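Anthranilate-CoA ligase (Stigmatella aurantiaca, PDB 4WV3) is an enzyme of the AMP-binding (ANL) superfamily, whose members pair a large N-terminal domain with a smaller, mobile C-terminal domain. Local coordinates at residues 239-244 against 252-257; 282-287 against 307-312; 415-420 against 442-447; 427-432 against 488-493. All coordinates share one frame; numbering follows the deposited sequence.

Contact 1: 239-244 against 252-257; sequences VLFPGA and LSTISR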
loop_
_atom_site.group_PDB
_atom_site.type_symbol
_atom_site.label_atom_id
_atom_site.label_comp_id
_atom_site.label_asym_id
_atom_site.label_seq_id
_atom_site.Cartn_x
_atom_site.Cartn_y
_atom_site.Cartn_z
ATOM N N VAL A 239 8.473 -11.471 -6.996
ATOM C CA VAL A 239 7.420 -12.368 -7.461
ATOM C C VAL A 239 6.100 -11.614 -7.602
ATOM O O VAL A 239 5.654 -10.950 -6.667
ATOM C CB VAL A 239 7.230 -13.556 -6.497
ATOM C CG1 VAL A 239 6.131 -14.480 -6.998
ATOM C CG2 VAL A 239 8.540 -14.315 -6.325
ATOM N N LEU A 240 5.477 -11.721 -8.773
ATOM C CA LEU A 240 4.249 -10.985 -9.059
ATOM C C LEU A 240 3.033 -11.903 -9.176
ATOM O O LEU A 240 3.036 -12.862 -9.948
ATOM C CB LEU A 240 4.411 -10.159 -10.337
ATOM C CG LEU A 240 5.623 -9.223 -10.372
ATOM C CD1 LEU A 240 5.697 -8.482 -11.697
ATOM C CD2 LEU A 240 5.588 -8.244 -9.206
ATOM N N PHE A 241 1.994 -11.594 -8.406
ATOM C CA PHE A 241 0.774 -12.393 -8.385
ATOM C C PHE A 241 -0.382 -11.638 -9.039
ATOM O O PHE A 241 -0.910 -10.685 -8.465
ATOM C CB PHE A 241 0.421 -12.770 -6.945
ATOM C CG PHE A 241 -0.836 -13.581 -6.817
ATOM C CD1 PHE A 241 -0.841 -14.931 -7.132
ATOM C CD2 PHE A 241 -2.010 -12.997 -6.368
ATOM C CE1 PHE A 241 -1.997 -15.680 -7.012
ATOM C CE2 PHE A 241 -3.168 -13.742 -6.244
ATOM C CZ PHE A 241 -3.162 -15.084 -6.567
ATOM N N PRO A 242 -0.780 -12.068 -10.246
ATOM C CA PRO A 242 -1.804 -11.382 -11.040
ATOM C C PRO A 242 -3.228 -11.710 -10.601
ATOM O O PRO A 242 -4.147 -10.944 -10.894
ATOM C CB PRO A 242 -1.560 -11.924 -12.448
ATOM C CG PRO A 242 -1.043 -13.301 -12.219
ATOM C CD PRO A 242 -0.225 -13.237 -10.953
ATOM N N GLY A 243 -3.405 -12.830 -9.908
ATOM C CA GLY A 243 -4.727 -13.294 -9.526
ATOM C C GLY A 243 -5.402 -12.453 -8.459
ATOM O O GLY A 243 -4.837 -11.477 -7.968
ATOM N N ALA A 244 -6.624 -12.839 -8.103
ATOM C CA ALA A 244 -7.380 -12.140 -7.071
ATOM C C ALA A 244 -6.743 -12.349 -5.702
ATOM O O ALA A 244 -6.409 -13.473 -5.325
ATOM C CB ALA A 244 -8.825 -12.609 -7.062
ATOM N N LEU A 252 -0.496 -18.436 -0.546
ATOM C CA LEU A 252 0.427 -19.308 0.174
ATOM C C LEU A 252 1.096 -20.308 -0.759
ATOM O O LEU A 252 2.223 -20.741 -0.516
ATOM C CB LEU A 252 -0.303 -20.046 1.297
ATOM C CG LEU A 252 -0.911 -19.161 2.386
ATOM C CD1 LEU A 252 -1.626 -20.010 3.423
ATOM C CD2 LEU A 252 0.159 -18.300 3.036
ATOM N N SER A 253 0.396 -20.671 -1.829
ATOM C CA SER A 253 0.927 -21.611 -2.806
ATOM C C SER A 253 1.989 -20.943 -3.672
ATOM O O SER A 253 2.959 -21.581 -4.083
ATOM C CB SER A 253 -0.197 -22.161 -3.679
ATOM O OG SER A 253 -1.259 -22.636 -2.874
ATOM N N THR A 254 1.795 -19.657 -3.945
ATOM C CA THR A 254 2.778 -18.872 -4.680
ATOM C C THR A 254 4.077 -18.812 -3.883
ATOM O O THR A 254 5.170 -18.906 -4.445
ATOM C CB THR A 254 2.260 -17.446 -4.965
ATOM O OG1 THR A 254 1.108 -17.518 -5.813
ATOM C CG2 THR A 254 3.328 -16.608 -5.649
ATOM N N ILE A 255 3.945 -18.672 -2.568
ATOM C CA ILE A 255 5.089 -18.696 -1.665
ATOM C C ILE A 255 5.816 -20.038 -1.750
ATOM O O ILE A 255 7.045 -20.093 -1.729
ATOM C CB ILE A 255 4.658 -18.429 -0.206
ATOM C CG1 ILE A 255 4.009 -17.048 -0.088
ATOM C CG2 ILE A 255 5.844 -18.544 0.742
ATOM C CD1 ILE A 255 3.591 -16.684 1.321
ATOM N N SER A 256 5.048 -21.117 -1.861
ATOM C CA SER A 256 5.623 -22.453 -1.961
ATOM C C SER A 256 6.329 -22.673 -3.296
ATOM O O SER A 256 7.431 -23.221 -3.341
ATOM C CB SER A 256 4.546 -23.521 -1.760
ATOM O OG SER A 256 4.064 -23.514 -0.428
ATOM N N ARG A 257 5.694 -22.241 -4.379
ATOM C CA ARG A 257 6.227 -22.475 -5.717
ATOM C C ARG A 257 7.469 -21.642 -6.026
ATOM O O ARG A 257 8.504 -22.182 -6.416
ATOM C CB ARG A 257 5.153 -22.229 -6.781
ATOM C CG ARG A 257 5.671 -22.349 -8.207
ATOM C CD ARG A 257 4.546 -22.260 -9.225
ATOM N NE ARG A 257 3.636 -23.398 -9.136
ATOM C CZ ARG A 257 3.797 -24.537 -9.803
ATOM N NH1 ARG A 257 4.837 -24.696 -10.609
ATOM N NH2 ARG A 257 2.916 -25.519 -9.661
#

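Contact 2: 282-287 against 307-312; sequences HDLSSL and EATGVD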
loop_
_atom_site.group_PDB
_atom_site.type_symbol
_atom_site.label_atom_id
_atom_site.label_comp_id
_atom_site.label_asym_id
_atom_site.label_seq_id
_atom_site.Cartn_x
_atom_site.Cartn_y
_atom_site.Cartn_z
ATOM N N HIS A 282 0.998 -25.539 3.578
ATOM C CA HIS A 282 1.827 -24.883 2.573
ATOM C C HIS A 282 3.239 -24.675 3.106
ATOM O O HIS A 282 3.426 -24.312 4.268
ATOM C CB HIS A 282 1.219 -23.539 2.169
ATOM C CG HIS A 282 -0.224 -23.620 1.782
ATOM N ND1 HIS A 282 -0.635 -23.851 0.487
ATOM C CD2 HIS A 282 -1.353 -23.493 2.518
ATOM C CE1 HIS A 282 -1.955 -23.866 0.442
ATOM N NE2 HIS A 282 -2.416 -23.651 1.661
ATOM N N ASP A 283 4.232 -24.908 2.255
ATOM C CA ASP A 283 5.625 -24.734 2.646
ATOM C C ASP A 283 6.032 -23.265 2.587
ATOM O O ASP A 283 6.135 -22.680 1.509
ATOM C CB ASP A 283 6.543 -25.579 1.759
ATOM C CG ASP A 283 8.003 -25.454 2.147
ATOM O OD1 ASP A 283 8.283 -25.175 3.332
ATOM O OD2 ASP A 283 8.870 -25.639 1.269
ATOM N N LEU A 284 6.263 -22.678 3.757
ATOM C CA LEU A 284 6.636 -21.270 3.862
ATOM C C LEU A 284 8.052 -21.118 4.410
ATOM O O LEU A 284 8.390 -20.095 5.006
ATOM C CB LEU A 284 5.652 -20.525 4.768
ATOM C CG LEU A 284 4.365 -19.950 4.167
ATOM C CD1 LEU A 284 3.499 -21.026 3.532
ATOM C CD2 LEU A 284 3.584 -19.204 5.236
ATOM N N SER A 285 8.880 -22.137 4.199
ATOM C CA SER A 285 10.216 -22.176 4.788
ATOM C C SER A 285 11.205 -21.197 4.152
ATOM O O SER A 285 12.193 -20.815 4.778
ATOM C CB SER A 285 10.782 -23.599 4.736
ATOM O OG SER A 285 10.901 -24.054 3.400
ATOM N N SER A 286 10.944 -20.797 2.912
ATOM C CA SER A 286 11.830 -19.873 2.212
ATOM C C SER A 286 11.783 -18.480 2.839
ATOM O O SER A 286 12.738 -17.707 2.738
ATOM C CB SER A 286 11.476 -19.808 0.726
ATOM O OG SER A 286 10.138 -19.390 0.536
ATOM N N LEU A 287 10.667 -18.172 3.494
ATOM C CA LEU A 287 10.486 -16.893 4.167
ATOM C C LEU A 287 11.477 -16.716 5.311
ATOM O O LEU A 287 11.634 -17.603 6.150
ATOM C CB LEU A 287 9.055 -16.780 4.701
ATOM C CG LEU A 287 8.078 -15.869 3.956
ATOM C CD1 LEU A 287 8.259 -15.977 2.452
ATOM C CD2 LEU A 287 6.647 -16.211 4.344
ATOM N N GLU A 307 3.955 -18.021 15.783
ATOM C CA GLU A 307 3.765 -19.288 16.390
ATOM C C GLU A 307 3.465 -20.375 15.363
ATOM O O GLU A 307 3.681 -21.508 15.613
ATOM C CB GLU A 307 2.737 -19.167 17.533
ATOM C CG GLU A 307 3.394 -18.942 18.888
ATOM C CD GLU A 307 2.721 -17.945 19.845
ATOM O OE1 GLU A 307 1.550 -18.036 20.135
ATOM O OE2 GLU A 307 3.410 -17.093 20.369
ATOM N N ALA A 308 3.023 -19.988 14.187
ATOM C CA ALA A 308 2.647 -20.907 13.117
ATOM C C ALA A 308 3.727 -21.006 12.048
ATOM O O ALA A 308 3.795 -21.990 11.312
ATOM C CB ALA A 308 1.326 -20.484 12.494
ATOM N N THR A 309 4.573 -19.984 11.963
ATOM C CA THR A 309 5.578 -19.927 10.912
ATOM C C THR A 309 6.989 -19.845 11.485
ATOM O O THR A 309 7.937 -20.376 10.904
ATOM C CB THR A 309 5.334 -18.721 9.980
ATOM O OG1 THR A 309 3.929 -18.588 9.724
ATOM C CG2 THR A 309 6.069 -18.905 8.662
ATOM N N GLY A 310 7.122 -19.185 12.631
ATOM C CA GLY A 310 8.424 -18.957 13.231
ATOM C C GLY A 310 9.054 -17.697 12.673
ATOM O O GLY A 310 10.133 -17.283 13.100
ATOM N N VAL A 311 8.366 -17.085 11.716
ATOM C CA VAL A 311 8.867 -15.896 11.038
ATOM C C VAL A 311 8.317 -14.616 11.660
ATOM O O VAL A 311 7.111 -14.476 11.857
ATOM C CB VAL A 311 8.516 -15.923 9.536
ATOM C CG1 VAL A 311 8.891 -14.608 8.874
ATOM C CG2 VAL A 311 9.213 -17.085 8.854
ATOM N N ASP A 312 9.214 -13.686 11.971
ATOM C CA ASP A 312 8.822 -12.383 12.488
ATOM C C ASP A 312 8.166 -11.549 11.396
ATOM O O ASP A 312 8.570 -11.606 10.235
ATOM C CB ASP A 312 10.042 -11.631 13.024
ATOM C CG ASP A 312 10.659 -12.301 14.234
ATOM O OD1 ASP A 312 11.904 -12.369 14.302
ATOM O OD2 ASP A 312 9.904 -12.750 15.119
#

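Contact 3: 415-420 against 442-447; sequences DMLKVG and CAVIGC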
loop_
_atom_site.group_PDB
_atom_site.type_symbol
_atom_site.label_atom_id
_atom_site.label_comp_id
_atom_site.label_asym_id
_atom_site.label_seq_id
_atom_site.Cartn_x
_atom_site.Cartn_y
_atom_site.Cartn_z
ATOM N N ASP A 415 -11.205 8.368 12.313
ATOM C CA ASP A 415 -11.702 7.120 12.880
ATOM C C ASP A 415 -11.749 7.149 14.405
ATOM O O ASP A 415 -12.295 6.241 15.032
ATOM C CB ASP A 415 -10.863 5.935 12.397
ATOM C CG ASP A 415 -10.970 5.718 10.899
ATOM O OD1 ASP A 415 -11.969 6.176 10.301
ATOM O OD2 ASP A 415 -10.061 5.085 10.321
ATOM N N MET A 416 -11.174 8.191 14.998
ATOM C CA MET A 416 -11.213 8.357 16.445
ATOM C C MET A 416 -12.630 8.693 16.893
ATOM O O MET A 416 -13.310 9.508 16.271
ATOM C CB MET A 416 -10.250 9.460 16.892
ATOM C CG MET A 416 -8.786 9.180 16.589
ATOM S SD MET A 416 -8.101 7.818 17.554
ATOM C CE MET A 416 -8.315 8.439 19.221
ATOM N N LEU A 417 -13.075 8.059 17.971
ATOM C CA LEU A 417 -14.399 8.336 18.515
ATOM C C LEU A 417 -14.311 8.951 19.909
ATOM O O LEU A 417 -13.451 8.583 20.709
ATOM C CB LEU A 417 -15.279 7.079 18.520
ATOM C CG LEU A 417 -14.671 5.711 18.844
ATOM C CD1 LEU A 417 -15.721 4.812 19.473
ATOM C CD2 LEU A 417 -14.112 5.055 17.589
ATOM N N LYS A 418 -15.199 9.901 20.183
ATOM C CA LYS A 418 -15.214 10.595 21.464
ATOM C C LYS A 418 -16.372 10.113 22.331
ATOM O O LYS A 418 -17.536 10.390 22.038
ATOM C CB LYS A 418 -15.315 12.108 21.250
ATOM C CG LYS A 418 -15.417 12.912 22.536
ATOM C CD LYS A 418 -15.741 14.373 22.258
ATOM C CE LYS A 418 -14.592 15.079 21.558
ATOM N NZ LYS A 418 -13.379 15.155 22.419
ATOM N N VAL A 419 -16.048 9.392 23.398
ATOM C CA VAL A 419 -17.066 8.876 24.305
ATOM C C VAL A 419 -16.957 9.516 25.685
ATOM O O VAL A 419 -16.050 9.205 26.455
ATOM C CB VAL A 419 -16.976 7.346 24.440
ATOM C CG1 VAL A 419 -18.064 6.829 25.370
ATOM C CG2 VAL A 419 -17.081 6.689 23.073
ATOM N N GLY A 420 -17.888 10.415 25.989
ATOM C CA GLY A 420 -17.901 11.100 27.269
ATOM C C GLY A 420 -16.764 12.094 27.406
ATOM O O GLY A 420 -16.235 12.301 28.499
ATOM N N CYS A 442 -12.129 -7.326 12.628
ATOM C CA CYS A 442 -13.238 -6.483 13.061
ATOM C C CYS A 442 -12.992 -4.998 12.820
ATOM O O CYS A 442 -11.921 -4.595 12.363
ATOM C CB CYS A 442 -13.541 -6.720 14.543
ATOM S SG CYS A 442 -12.226 -6.193 15.662
ATOM N N ALA A 443 -13.999 -4.190 13.137
ATOM C CA ALA A 443 -13.917 -2.744 12.974
ATOM C C ALA A 443 -14.789 -2.044 14.011
ATOM O O ALA A 443 -15.904 -2.482 14.294
ATOM C CB ALA A 443 -14.338 -2.345 11.569
ATOM N N VAL A 444 -14.276 -0.955 14.575
ATOM C CA VAL A 444 -14.992 -0.219 15.610
ATOM C C VAL A 444 -15.211 1.237 15.217
ATOM O O VAL A 444 -14.262 1.957 14.906
ATOM C CB VAL A 444 -14.249 -0.282 16.960
ATOM C CG1 VAL A 444 -14.879 0.671 17.965
ATOM C CG2 VAL A 444 -14.243 -1.705 17.495
ATOM N N ILE A 445 -16.470 1.665 15.232
ATOM C CA ILE A 445 -16.821 3.037 14.891
ATOM C C ILE A 445 -17.628 3.679 16.013
ATOM O O ILE A 445 -18.029 3.007 16.965
ATOM C CB ILE A 445 -17.666 3.097 13.608
ATOM C CG1 ILE A 445 -19.046 2.488 13.863
ATOM C CG2 ILE A 445 -16.958 2.387 12.462
ATOM C CD1 ILE A 445 -19.975 2.571 12.684
ATOM N N GLY A 446 -17.865 4.981 15.893
ATOM C CA GLY A 446 -18.708 5.694 16.833
ATOM C C GLY A 446 -20.144 5.731 16.348
ATOM O O GLY A 446 -20.397 5.918 15.158
ATOM N N CYS A 447 -21.086 5.552 17.268
ATOM C CA CYS A 447 -22.499 5.489 16.909
ATOM C C CYS A 447 -23.391 6.016 18.035
ATOM O O CYS A 447 -23.226 5.632 19.193
ATOM C CB CYS A 447 -22.885 4.051 16.551
ATOM S SG CYS A 447 -24.566 3.846 15.917
HETATM O O HOH W 1 -13.513 4.308 13.792
#

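Contact 4: 427-432 against 488-493; sequences VEVEST and KRPRWI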
loop_
_atom_site.group_PDB
_atom_site.type_symbol
_atom_site.label_atom_id
_atom_site.label_comp_id
_atom_site.label_asym_id
_atom_site.label_seq_id
_atom_site.Cartn_x
_atom_site.Cartn_y
_atom_site.Cartn_z
ATOM N N VAL A 427 -8.364 1.370 17.029
ATOM C CA VAL A 427 -7.283 0.400 16.876
ATOM C C VAL A 427 -7.100 -0.441 18.135
ATOM O O VAL A 427 -6.970 -1.663 18.058
ATOM C CB VAL A 427 -5.949 1.089 16.525
ATOM C CG1 VAL A 427 -4.819 0.069 16.462
ATOM C CG2 VAL A 427 -6.069 1.834 15.209
ATOM N N GLU A 428 -7.099 0.216 19.291
ATOM C CA GLU A 428 -6.944 -0.480 20.564
ATOM C C GLU A 428 -8.097 -1.445 20.821
ATOM O O GLU A 428 -7.882 -2.579 21.249
ATOM C CB GLU A 428 -6.843 0.515 21.719
ATOM C CG GLU A 428 -6.743 -0.152 23.080
ATOM C CD GLU A 428 -6.813 0.836 24.224
ATOM O OE1 GLU A 428 -6.817 2.056 23.960
ATOM O OE2 GLU A 428 -6.870 0.391 25.388
ATOM N N VAL A 429 -9.317 -0.988 20.562
ATOM C CA VAL A 429 -10.499 -1.812 20.777
ATOM C C VAL A 429 -10.522 -2.996 19.812
ATOM O O VAL A 429 -10.794 -4.129 20.213
ATOM C CB VAL A 429 -11.800 -0.992 20.649
ATOM C CG1 VAL A 429 -13.013 -1.869 20.921
ATOM C CG2 VAL A 429 -11.775 0.187 21.608
ATOM N N GLU A 430 -10.221 -2.730 18.544
ATOM C CA GLU A 430 -10.163 -3.779 17.531
ATOM C C GLU A 430 -9.061 -4.790 17.838
ATOM O O GLU A 430 -9.222 -5.988 17.598
ATOM C CB GLU A 430 -9.949 -3.177 16.140
ATOM C CG GLU A 430 -11.145 -2.405 15.603
ATOM C CD GLU A 430 -10.798 -1.560 14.390
ATOM O OE1 GLU A 430 -9.700 -1.749 13.824
ATOM O OE2 GLU A 430 -11.620 -0.701 14.004
ATOM N N SER A 431 -7.945 -4.302 18.371
ATOM C CA SER A 431 -6.818 -5.160 18.721
ATOM C C SER A 431 -7.170 -6.083 19.881
ATOM O O SER A 431 -6.650 -7.194 19.984
ATOM C CB SER A 431 -5.593 -4.318 19.081
ATOM O OG SER A 431 -4.515 -5.136 19.500
ATOM N N THR A 432 -8.055 -5.613 20.754
ATOM C CA THR A 432 -8.506 -6.404 21.890
ATOM C C THR A 432 -9.503 -7.467 21.442
ATOM O O THR A 432 -9.434 -8.618 21.875
ATOM C CB THR A 432 -9.150 -5.515 22.972
ATOM O OG1 THR A 432 -8.165 -4.622 23.507
ATOM C CG2 THR A 432 -9.720 -6.364 24.096
ATOM N N LYS A 488 -14.509 2.464 26.719
ATOM C CA LYS A 488 -13.946 1.979 25.462
ATOM C C LYS A 488 -14.643 0.710 24.978
ATOM O O LYS A 488 -14.463 0.293 23.833
ATOM C CB LYS A 488 -12.444 1.725 25.607
ATOM C CG LYS A 488 -11.624 2.982 25.830
ATOM C CD LYS A 488 -10.666 2.814 26.996
ATOM C CE LYS A 488 -9.437 2.011 26.616
ATOM N NZ LYS A 488 -8.473 2.844 25.851
ATOM N N ARG A 489 -15.436 0.102 25.853
ATOM C CA ARG A 489 -16.129 -1.141 25.526
ATOM C C ARG A 489 -17.261 -0.911 24.532
ATOM O O ARG A 489 -18.033 0.038 24.675
ATOM C CB ARG A 489 -16.666 -1.802 26.796
ATOM C CG ARG A 489 -15.584 -2.185 27.791
ATOM C CD ARG A 489 -16.167 -2.467 29.164
ATOM N NE ARG A 489 -15.125 -2.564 30.182
ATOM C CZ ARG A 489 -15.348 -2.494 31.490
ATOM N NH1 ARG A 489 -16.581 -2.319 31.947
ATOM N NH2 ARG A 489 -14.336 -2.593 32.341
ATOM N N PRO A 490 -17.358 -1.782 23.515
ATOM C CA PRO A 490 -18.402 -1.685 22.489
ATOM C C PRO A 490 -19.809 -1.818 23.066
ATOM O O PRO A 490 -20.147 -2.841 23.662
ATOM C CB PRO A 490 -18.092 -2.865 21.556
ATOM C CG PRO A 490 -17.248 -3.792 22.364
ATOM C CD PRO A 490 -16.450 -2.915 23.273
ATOM N N ARG A 491 -20.612 -0.774 22.887
ATOM C CA ARG A 491 -22.003 -0.768 23.325
ATOM C C ARG A 491 -22.821 -1.780 22.528
ATOM O O ARG A 491 -23.703 -2.446 23.069
ATOM C CB ARG A 491 -22.589 0.637 23.165
ATOM C CG ARG A 491 -24.101 0.728 23.272
ATOM C CD ARG A 491 -24.592 0.576 24.699
ATOM N NE ARG A 491 -26.004 0.936 24.816
ATOM C CZ ARG A 491 -27.010 0.086 24.641
ATOM N NH1 ARG A 491 -26.765 -1.184 24.344
ATOM N NH2 ARG A 491 -28.263 0.503 24.764
ATOM N N TRP A 492 -22.520 -1.889 21.237
ATOM C CA TRP A 492 -23.170 -2.871 20.378
ATOM C C TRP A 492 -22.138 -3.774 19.718
ATOM O O TRP A 492 -21.059 -3.324 19.332
ATOM C CB TRP A 492 -23.994 -2.185 19.287
ATOM C CG TRP A 492 -24.927 -1.131 19.781
ATOM C CD1 TRP A 492 -26.202 -1.309 20.235
ATOM C CD2 TRP A 492 -24.668 0.274 19.853
ATOM N NE1 TRP A 492 -26.749 -0.101 20.592
ATOM C CE2 TRP A 492 -25.827 0.887 20.367
ATOM C CE3 TRP A 492 -23.564 1.074 19.537
ATOM C CZ2 TRP A 492 -25.915 2.262 20.573
ATOM C CZ3 TRP A 492 -23.653 2.438 19.741
ATOM C CH2 TRP A 492 -24.820 3.018 20.255
ATOM N N ILE A 493 -22.479 -5.050 19.585
ATOM C CA ILE A 493 -21.645 -5.994 18.856
ATOM C C ILE A 493 -22.459 -6.644 17.745
ATOM O O ILE A 493 -23.358 -7.444 18.008
ATOM C CB ILE A 493 -21.070 -7.080 19.781
ATOM C CG1 ILE A 493 -20.140 -6.452 20.820
ATOM C CG2 ILE A 493 -20.326 -8.131 18.970
ATOM C CD1 ILE A 493 -19.574 -7.444 21.809
#

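Contact 1: 239-244 against 252-257
Thr254 meets Val239 and Phe241 with the two different branches of its side chain. The apolar part is a methyl contact. Thr254 CG2 lies 3.8 Å from Val239 CG1, and the side chains run side by side with their ends pointing opposite ways. Both methyls stand anti to their own backbone N, and in these positions the two meet.

The second part is between a hydroxyl and a ring. Thr254 OG1 approaches the Phe241 ring obliquely and comes to 3.5 Å from CD1. CE1 is the next ring atom it meets. This is van der Waals contact. The hydroxyl has its polar partner one helical turn back, where it is hydrogen-bonded to Asn250 O. A buried polar group is thus satisfied by its own helix while it also touches CD1 and CE1 of the ring.

The ring is also held from its own side of the contact. The loop folds back so that Gly243 N sits 3.7 Å above the ring plane of Phe241, over its centre. Phe213 of the neighbouring strand 211-214 touches all three contact residues.

The end of strand 237-239 and the loop after it pack against helix 248-258. The helix then leads to strand 262-265, so the contact lies within a beta-alpha-beta crossover that passes strand 211-214 in the mixed sheet.

Contact 2: 282-287 against 307-312
Leu287 and Val311 face each other, as do Leu284 and Thr309. In all four residues the bond from CA to CB points toward the opposite segment. The result is two small van der Waals meetings side by side, with no hydrogen bond between the segments.

Val311 uses CG2 alone. This methyl stands anti to the carbonyl carbon, beside the backbone N, while CG1 is anti to the N (chi1 173°). From there CG2 comes to 3.7 Å from Leu287 O and to 4.2 Å from Leu287 CB. It therefore rests on the root of the leucine and on its carbonyl oxygen, not on the leucine methyls.

Thr309 presents its methyl as well. Its CG2 is 4.2 Å from Leu284 CB. The hydroxyl serves its own helix instead, where OG1 is hydrogen-bonded to Trp305 O. Leu284 also touches the side chain of Trp305.

A type I beta turn from Leu284 to Leu287 brings both leucines to the same partner segment. The turn's own backbone bond, Leu287 N to Leu284 O, is weak. An Asx turn overlaps its start: Asp283 OD1 accepts from Ser285 N at 3.2 Å and from Ser285 OG at 2.8 Å, both from one face of the carboxylate.

Gly310, with positive phi, follows helix 299-309 and leads the chain on to strand 313-318. The 282-287 loop leads into strand 289-292, the parallel neighbour of that strand. The contact thus joins the loop before strand 289-292 to the turn between helix 299-309 and strand 313-318, and His282 of the same loop touches helix 248-258.

Contact 3: 415-420 against 442-447
Leu417 lies over Val444, Ile445 and Gly446, joining a small beta hairpin to the edge of another sheet. The hairpin is made of strands 417-419 and 422-424. The other partner is strand 439-448, the outer strand of a three-stranded mixed sheet in the C-terminal domain. The two strand segments cross at 57°, with axes 7.2 Å apart at closest approach. No backbone hydrogen bond joins them, so this is packing across the strand and not an extension of the sheet.

Leu417 gives the most surface. A chi1 of 38° sets its CG over the main chain, flanked by N and C, and the two methyls fan out along the opposite backbone. Leu417 CD1 lies 3.9 Å from Ile445 O. Leu417 CD2 is 4.1 Å from Val444 O. Leu417 is hydrogen-bonded through its backbone to Val424 of the hairpin's other strand, and Pro456 of strand 454-462 touches its side chain.

Val444 comes next. Its CG1 is 4.5 Å from Leu417 CD2, a loose apolar contact. The same valine also touches Val429 of helix 426-433, and its backbone N is hydrogen-bonded to Glu430 of that helix.

Gly446 contributes bare backbone. Its CA lies 4.1 Å from Leu417 CB, and having no side chain lets the root of the leucine settle directly on the strand.

The polar link is made through solvent. One water donates to Asp415 O at 2.6 Å and to Val444 O at 2.7 Å, bridging the two carbonyls just beside the leucine.

Contact 4: 427-432 against 488-493
Lys488 reaches across to Glu428 and Val429 of helix 426-433. Its CB starts over the apolar part of the contact, 4.3 Å from Val429 CG2. CG stands beside the backbone N, and the chain is bent about CB-CG, CG-CD and CD-CE (chi2 131°, the next two near 78°), which turns it toward the glutamate. CG and CD carry the chain on and make no close approach to the helix segment. Lys488 CE comes within 3.3 Å of Glu428 OE2. Lys488 NZ completes the path with a salt bridge and hydrogen bond to Glu428 OE1 at 2.6 Å, approaching 36° out of the carboxylate plane. Glu428 OE2 is also close to Lys488 NZ, at 3.0 Å. The lysine comes in across the extended Glu428 chain.

Beside this pair, Val429 packs against the loop. Its CG2 is 3.5 Å from Lys488 O, and its CG1 is 4.3 Å from Pro490 CD. Met484 and Val444 touch the same valine.

The contact is therefore layered. A buried valine packs on the loop backbone and the proline ring, while opposite charges meet at the partly exposed border. Each charge probably offsets the other there, tying the helix to the loop before strand 492-496.

In the fold
Contacts 1 and 2 belong to the large domain and touch each other: helix 248-258 serves contact 1 and also meets the 282-287 loop, with Ser256 OG bonded to Asp283 O. Contacts 3 and 4 also touch, since helix 426-433 and strand 439-448 follow one another in the chain and pack together. The two pairs are remote; contacts 2 and 4 have nearest atoms about 14 Å apart. Contacts 1 and 3 are buried, and no direct hydrogen bond crosses either one, though a water bridges contact 3. Contacts 2 and 4 are partly buried. Contact 2 is van der Waals only, whereas contact 4 alone carries a salt bridge.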